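Long-range contact in Tp0751 (Treponema pallidum, PDB 5JK2), which mediates adhesion to extracellular matrix components and interactions with host cells, using a non-canonical lipocalin fold: residues A[110-122]-A[129-141]. The protein carries 1 engineered substitution. Numbering follows the deposited sequence.
Sequences AISSIRRRLEVTF and HVRAVEDVARLKI
Arg-117 and Val-133 pair near the middle of an antiparallel beta hairpin, strands 115-122 and 127-135, in the eight-stranded barrel of the non-canonical lipocalin fold of Tp0751. Strand 101-108 flanks 115-122 on its other edge, and strand 149-153 follows 127-135. Arg-117 N bonds Val-133 O at 2.8 Å, nearly straight at 167°, and Val-133 N returns a bond to Arg-117 O. Thr-121 and His-129 form another antiparallel hydrogen-bonded pair.

Leu-118, Val-130 and Ala-132 make the apolar part of the contact. Leu-118 CD1 packs on Ala-132 CB at 3.8 Å, and Leu-118 CG meets Val-130 CG1 at 3.9 Å. Arg-116 and Glu-134 lie on the same sheet face as Leu-118 and Ala-132. The Arg-116 side chain leaves anti to its own N (chi1 -175°) and bends at chi3, which brings NE to Glu-134 OE1 in a salt bridge. The modelled separation is very short, so its exact length is doubtful. Arg-116 also pairs with Glu-88 and makes a cation-pi contact with Phe-81.

On the other face, Arg-115, Arg-117 and Asp-135 form a salt-bridge network, which Arg-138 joins from the following loop through a long ion pair with Asp-135. Asp-135 probably offsets part of the positive charge gathered there. Asp-135 OD2 lies in plane at the edge of the Arg-115 guanidinium, in a long salt bridge 3.6 Å from Arg-115 NE. The Arg-117 chain is extended from CG to NE, and its NH2 lies 3.1 Å from Asp-135 OD2, with guanidinium and carboxylate planes 47° apart.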
loop_
_atom_site.group_PDB
_atom_site.type_symbol
_atom_site.label_atom_id
_atom_site.label_comp_id
_atom_site.label_asym_id
_atom_site.label_seq_id
_atom_site.Cartn_x
_atom_site.Cartn_y
_atom_site.Cartn_z
ATOM N N ALA A 110 10.551 -4.245 14.872
ATOM C CA ALA A 110 11.329 -4.929 15.897
ATOM C C ALA A 110 12.684 -5.389 15.373
ATOM O O ALA A 110 13.717 -5.132 15.993
ATOM C CB ALA A 110 10.549 -6.114 16.433
ATOM N N ILE A 111 12.666 -6.068 14.230
ATOM C CA ILE A 111 13.863 -6.699 13.680
ATOM C C ILE A 111 14.244 -6.116 12.319
ATOM O O ILE A 111 13.502 -6.239 11.347
ATOM C CB ILE A 111 13.661 -8.216 13.542
ATOM C CG1 ILE A 111 12.959 -8.753 14.794
ATOM C CG2 ILE A 111 14.997 -8.913 13.317
ATOM C CD1 ILE A 111 12.877 -10.257 14.865
ATOM N N SER A 112 15.415 -5.491 12.262
ATOM C CA SER A 112 15.905 -4.869 11.037
ATOM C C SER A 112 16.214 -5.907 9.966
ATOM O O SER A 112 16.221 -5.600 8.775
ATOM C CB SER A 112 17.158 -4.041 11.330
ATOM O OG SER A 112 18.206 -4.861 11.815
ATOM N N SER A 113 16.476 -7.134 10.403
ATOM C CA SER A 113 16.801 -8.228 9.497
ATOM C C SER A 113 15.647 -8.539 8.554
ATOM O O SER A 113 15.855 -8.934 7.406
ATOM C CB SER A 113 17.157 -9.480 10.294
ATOM O OG SER A 113 17.972 -9.159 11.405
ATOM N N ILE A 114 14.431 -8.349 9.052
ATOM C CA ILE A 114 13.230 -8.698 8.313
ATOM C C ILE A 114 12.626 -7.460 7.665
ATOM O O ILE A 114 12.294 -6.486 8.340
ATOM C CB ILE A 114 12.201 -9.372 9.233
ATOM C CG1 ILE A 114 12.768 -10.691 9.777
ATOM C CG2 ILE A 114 10.889 -9.617 8.487
ATOM C CD1 ILE A 114 12.092 -11.181 11.015
ATOM N N ARG A 115 12.478 -7.528 6.349
ATOM C CA ARG A 115 11.992 -6.416 5.554
ATOM C C ARG A 115 10.926 -6.936 4.601
ATOM O O ARG A 115 10.649 -8.131 4.579
ATOM C CB ARG A 115 13.156 -5.765 4.805
ATOM C CG ARG A 115 14.300 -5.368 5.727
ATOM C CD ARG A 115 15.071 -4.163 5.220
ATOM N NE ARG A 115 15.718 -4.418 3.938
ATOM C CZ ARG A 115 16.507 -3.550 3.313
ATOM N NH1 ARG A 115 17.052 -3.869 2.148
ATOM N NH2 ARG A 115 16.750 -2.361 3.849
ATOM N N ARG A 116 10.323 -6.046 3.820
ATOM C CA ARG A 116 9.241 -6.443 2.927
ATOM C C ARG A 116 9.109 -5.498 1.735
ATOM O O ARG A 116 8.970 -4.287 1.903
ATOM C CB ARG A 116 7.923 -6.500 3.702
ATOM C CG ARG A 116 6.739 -7.010 2.899
ATOM C CD ARG A 116 5.547 -7.288 3.794
ATOM N NE ARG A 116 5.754 -8.479 4.612
ATOM C CZ ARG A 116 5.004 -8.811 5.657
ATOM N NH1 ARG A 116 3.988 -8.041 6.025
ATOM N NH2 ARG A 116 5.270 -9.915 6.338
ATOM N N ARG A 117 9.157 -6.066 0.532
ATOM C CA ARG A 117 8.983 -5.302 -0.699
ATOM C C ARG A 117 7.536 -5.338 -1.157
ATOM O O ARG A 117 6.889 -6.382 -1.111
ATOM C CB ARG A 117 9.886 -5.846 -1.803
ATOM C CG ARG A 117 11.356 -5.673 -1.506
ATOM C CD ARG A 117 12.229 -5.999 -2.707
ATOM N NE ARG A 117 13.554 -5.395 -2.583
ATOM C CZ ARG A 117 14.514 -5.844 -1.778
ATOM N NH1 ARG A 117 15.685 -5.223 -1.735
ATOM N NH2 ARG A 117 14.307 -6.908 -1.013
ATOM N N LEU A 118 7.043 -4.192 -1.612
ATOM C CA LEU A 118 5.653 -4.054 -2.018
ATOM C C LEU A 118 5.557 -3.505 -3.434
ATOM O O LEU A 118 6.380 -2.695 -3.854
ATOM C CB LEU A 118 4.903 -3.138 -1.045
ATOM C CG LEU A 118 3.653 -3.716 -0.376
ATOM C CD1 LEU A 118 4.020 -4.892 0.515
ATOM C CD2 LEU A 118 2.925 -2.646 0.422
ATOM N N GLU A 119 4.543 -3.960 -4.161
ATOM C CA GLU A 119 4.292 -3.495 -5.519
ATOM C C GLU A 119 2.836 -3.077 -5.665
ATOM O O GLU A 119 2.014 -3.816 -6.204
ATOM C CB GLU A 119 4.638 -4.583 -6.532
ATOM C CG GLU A 119 6.101 -5.001 -6.521
ATOM C CD GLU A 119 7.032 -3.911 -7.024
ATOM O OE1 GLU A 119 6.545 -2.943 -7.646
ATOM O OE2 GLU A 119 8.255 -4.024 -6.795
ATOM N N VAL A 120 2.530 -1.879 -5.177
ATOM C CA VAL A 120 1.169 -1.359 -5.198
ATOM C C VAL A 120 0.815 -0.766 -6.556
ATOM O O VAL A 120 1.291 0.314 -6.914
ATOM C CB VAL A 120 0.967 -0.278 -4.125
ATOM C CG1 VAL A 120 -0.485 0.166 -4.093
ATOM C CG2 VAL A 120 1.409 -0.795 -2.764
ATOM N N THR A 121 -0.039 -1.467 -7.294
ATOM C CA THR A 121 -0.468 -1.027 -8.618
ATOM C C THR A 121 -1.899 -0.514 -8.563
ATOM O O THR A 121 -2.833 -1.273 -8.310
ATOM C CB THR A 121 -0.373 -2.166 -9.651
ATOM O OG1 THR A 121 0.951 -2.711 -9.646
ATOM C CG2 THR A 121 -0.705 -1.658 -11.049
ATOM N N PHE A 122 -2.058 0.783 -8.797
ATOM C CA PHE A 122 -3.370 1.413 -8.797
ATOM C C PHE A 122 -4.195 1.028 -10.014
ATOM O O PHE A 122 -3.680 0.947 -11.128
ATOM C CB PHE A 122 -3.231 2.932 -8.756
ATOM C CG PHE A 122 -3.050 3.494 -7.378
ATOM C CD1 PHE A 122 -1.791 3.598 -6.816
ATOM C CD2 PHE A 122 -4.140 3.940 -6.656
ATOM C CE1 PHE A 122 -1.630 4.128 -5.552
ATOM C CE2 PHE A 122 -3.985 4.467 -5.398
ATOM C CZ PHE A 122 -2.729 4.563 -4.845
ATOM N N HIS A 129 -3.888 -3.075 -6.584
ATOM C CA HIS A 129 -3.517 -4.482 -6.537
ATOM C C HIS A 129 -2.111 -4.590 -5.962
ATOM O O HIS A 129 -1.185 -3.936 -6.442
ATOM C CB HIS A 129 -3.585 -5.130 -7.919
ATOM C CG HIS A 129 -3.578 -6.628 -7.877
ATOM N ND1 HIS A 129 -4.696 -7.388 -8.146
ATOM C CD2 HIS A 129 -2.591 -7.505 -7.573
ATOM C CE1 HIS A 129 -4.396 -8.669 -8.021
ATOM N NE2 HIS A 129 -3.125 -8.767 -7.673
ATOM N N VAL A 130 -1.963 -5.410 -4.927
ATOM C CA VAL A 130 -0.712 -5.491 -4.184
ATOM C C VAL A 130 0.009 -6.817 -4.402
ATOM O O VAL A 130 -0.613 -7.876 -4.467
ATOM C CB VAL A 130 -0.948 -5.309 -2.671
ATOM C CG1 VAL A 130 0.380 -5.300 -1.917
ATOM C CG2 VAL A 130 -1.716 -4.025 -2.401
ATOM N N ARG A 131 1.331 -6.731 -4.511
ATOM C CA ARG A 131 2.203 -7.894 -4.530
ATOM C C ARG A 131 3.257 -7.667 -3.458
ATOM O O ARG A 131 3.889 -6.612 -3.416
ATOM C CB ARG A 131 2.829 -8.092 -5.918
ATOM C CG ARG A 131 4.131 -8.899 -5.969
ATOM C CD ARG A 131 3.899 -10.404 -5.864
ATOM N NE ARG A 131 5.149 -11.151 -6.023
ATOM C CZ ARG A 131 5.238 -12.476 -6.107
ATOM N NH1 ARG A 131 4.148 -13.230 -6.050
ATOM N NH2 ARG A 131 6.425 -13.048 -6.252
ATOM N N ALA A 132 3.430 -8.653 -2.586
ATOM C CA ALA A 132 4.360 -8.537 -1.471
ATOM C C ALA A 132 5.428 -9.620 -1.545
ATOM O O ALA A 132 5.162 -10.738 -1.983
ATOM C CB ALA A 132 3.614 -8.616 -0.150
ATOM N N VAL A 133 6.638 -9.272 -1.122
ATOM C CA VAL A 133 7.761 -10.198 -1.143
ATOM C C VAL A 133 8.647 -9.975 0.071
ATOM O O VAL A 133 9.193 -8.888 0.257
ATOM C CB VAL A 133 8.605 -10.037 -2.423
ATOM C CG1 VAL A 133 9.861 -10.905 -2.360
ATOM C CG2 VAL A 133 7.772 -10.374 -3.645
ATOM N N GLU A 134 8.805 -11.010 0.889
ATOM C CA GLU A 134 9.623 -10.892 2.085
ATOM C C GLU A 134 11.099 -10.833 1.717
ATOM O O GLU A 134 11.495 -11.174 0.605
ATOM C CB GLU A 134 9.364 -12.055 3.048
ATOM C CG GLU A 134 8.200 -11.847 4.010
ATOM C CD GLU A 134 8.344 -10.597 4.854
ATOM O OE1 GLU A 134 7.839 -9.537 4.435
ATOM O OE2 GLU A 134 8.948 -10.676 5.945
ATOM N N ASP A 135 11.902 -10.408 2.684
ATOM C CA ASP A 135 13.332 -10.227 2.503
ATOM C C ASP A 135 14.027 -10.353 3.854
ATOM O O ASP A 135 14.334 -9.351 4.498
ATOM C CB ASP A 135 13.623 -8.863 1.867
ATOM C CG ASP A 135 15.107 -8.546 1.804
ATOM O OD1 ASP A 135 15.917 -9.491 1.711
ATOM O OD2 ASP A 135 15.461 -7.348 1.852
ATOM N N VAL A 136 14.248 -11.589 4.297
ATOM C CA VAL A 136 14.909 -11.831 5.578
ATOM C C VAL A 136 16.422 -11.920 5.382
ATOM O O VAL A 136 16.891 -12.302 4.310
ATOM C CB VAL A 136 14.401 -13.123 6.250
ATOM C CG1 VAL A 136 14.986 -14.343 5.546
ATOM C CG2 VAL A 136 14.742 -13.120 7.736
ATOM N N ALA A 137 17.174 -11.597 6.431
ATOM C CA ALA A 137 18.626 -11.471 6.336
ATOM C C ALA A 137 18.960 -10.448 5.245
ATOM O O ALA A 137 18.872 -9.235 5.497
ATOM C CB ALA A 137 19.293 -12.823 6.054
ATOM N N ARG A 138 19.343 -10.910 4.050
ATOM C CA ARG A 138 19.572 -9.982 2.936
ATOM C C ARG A 138 19.199 -10.450 1.517
ATOM O O ARG A 138 19.284 -9.654 0.577
ATOM C CB ARG A 138 21.042 -9.555 2.916
ATOM C CG ARG A 138 21.292 -8.158 3.489
ATOM C CD ARG A 138 22.013 -7.207 2.501
ATOM N NE ARG A 138 21.266 -6.064 1.908
ATOM C CZ ARG A 138 19.992 -6.050 1.483
ATOM N NH1 ARG A 138 19.475 -4.935 0.957
ATOM N NH2 ARG A 138 19.217 -7.118 1.572
ATOM N N LEU A 139 18.815 -11.713 1.333
ATOM C CA LEU A 139 18.316 -12.162 0.023
ATOM C C LEU A 139 16.787 -12.235 0.022
ATOM O O LEU A 139 16.188 -12.827 0.922
ATOM C CB LEU A 139 18.884 -13.532 -0.382
ATOM C CG LEU A 139 18.493 -13.964 -1.806
ATOM C CD1 LEU A 139 19.015 -12.977 -2.845
ATOM C CD2 LEU A 139 18.988 -15.368 -2.107
ATOM N N LYS A 140 16.165 -11.655 -1.003
ATOM C CA LYS A 140 14.712 -11.593 -1.089
ATOM C C LYS A 140 14.148 -12.947 -1.513
ATOM O O LYS A 140 14.655 -13.575 -2.439
ATOM C CB LYS A 140 14.281 -10.492 -2.065
ATOM C CG LYS A 140 13.689 -10.972 -3.389
ATOM C CD LYS A 140 13.115 -9.797 -4.164
ATOM C CE LYS A 140 12.517 -10.222 -5.509
ATOM N NZ LYS A 140 11.656 -9.165 -6.114
ATOM N N ILE A 141 13.091 -13.381 -0.834
ATOM C CA ILE A 141 12.497 -14.697 -1.054
ATOM C C ILE A 141 11.007 -14.509 -1.361
ATOM O O ILE A 141 10.254 -14.071 -0.497
ATOM C CB ILE A 141 12.707 -15.603 0.186
ATOM C CG1 ILE A 141 14.202 -15.733 0.522
ATOM C CG2 ILE A 141 12.118 -16.984 -0.034
ATOM C CD1 ILE A 141 14.551 -15.435 1.966
#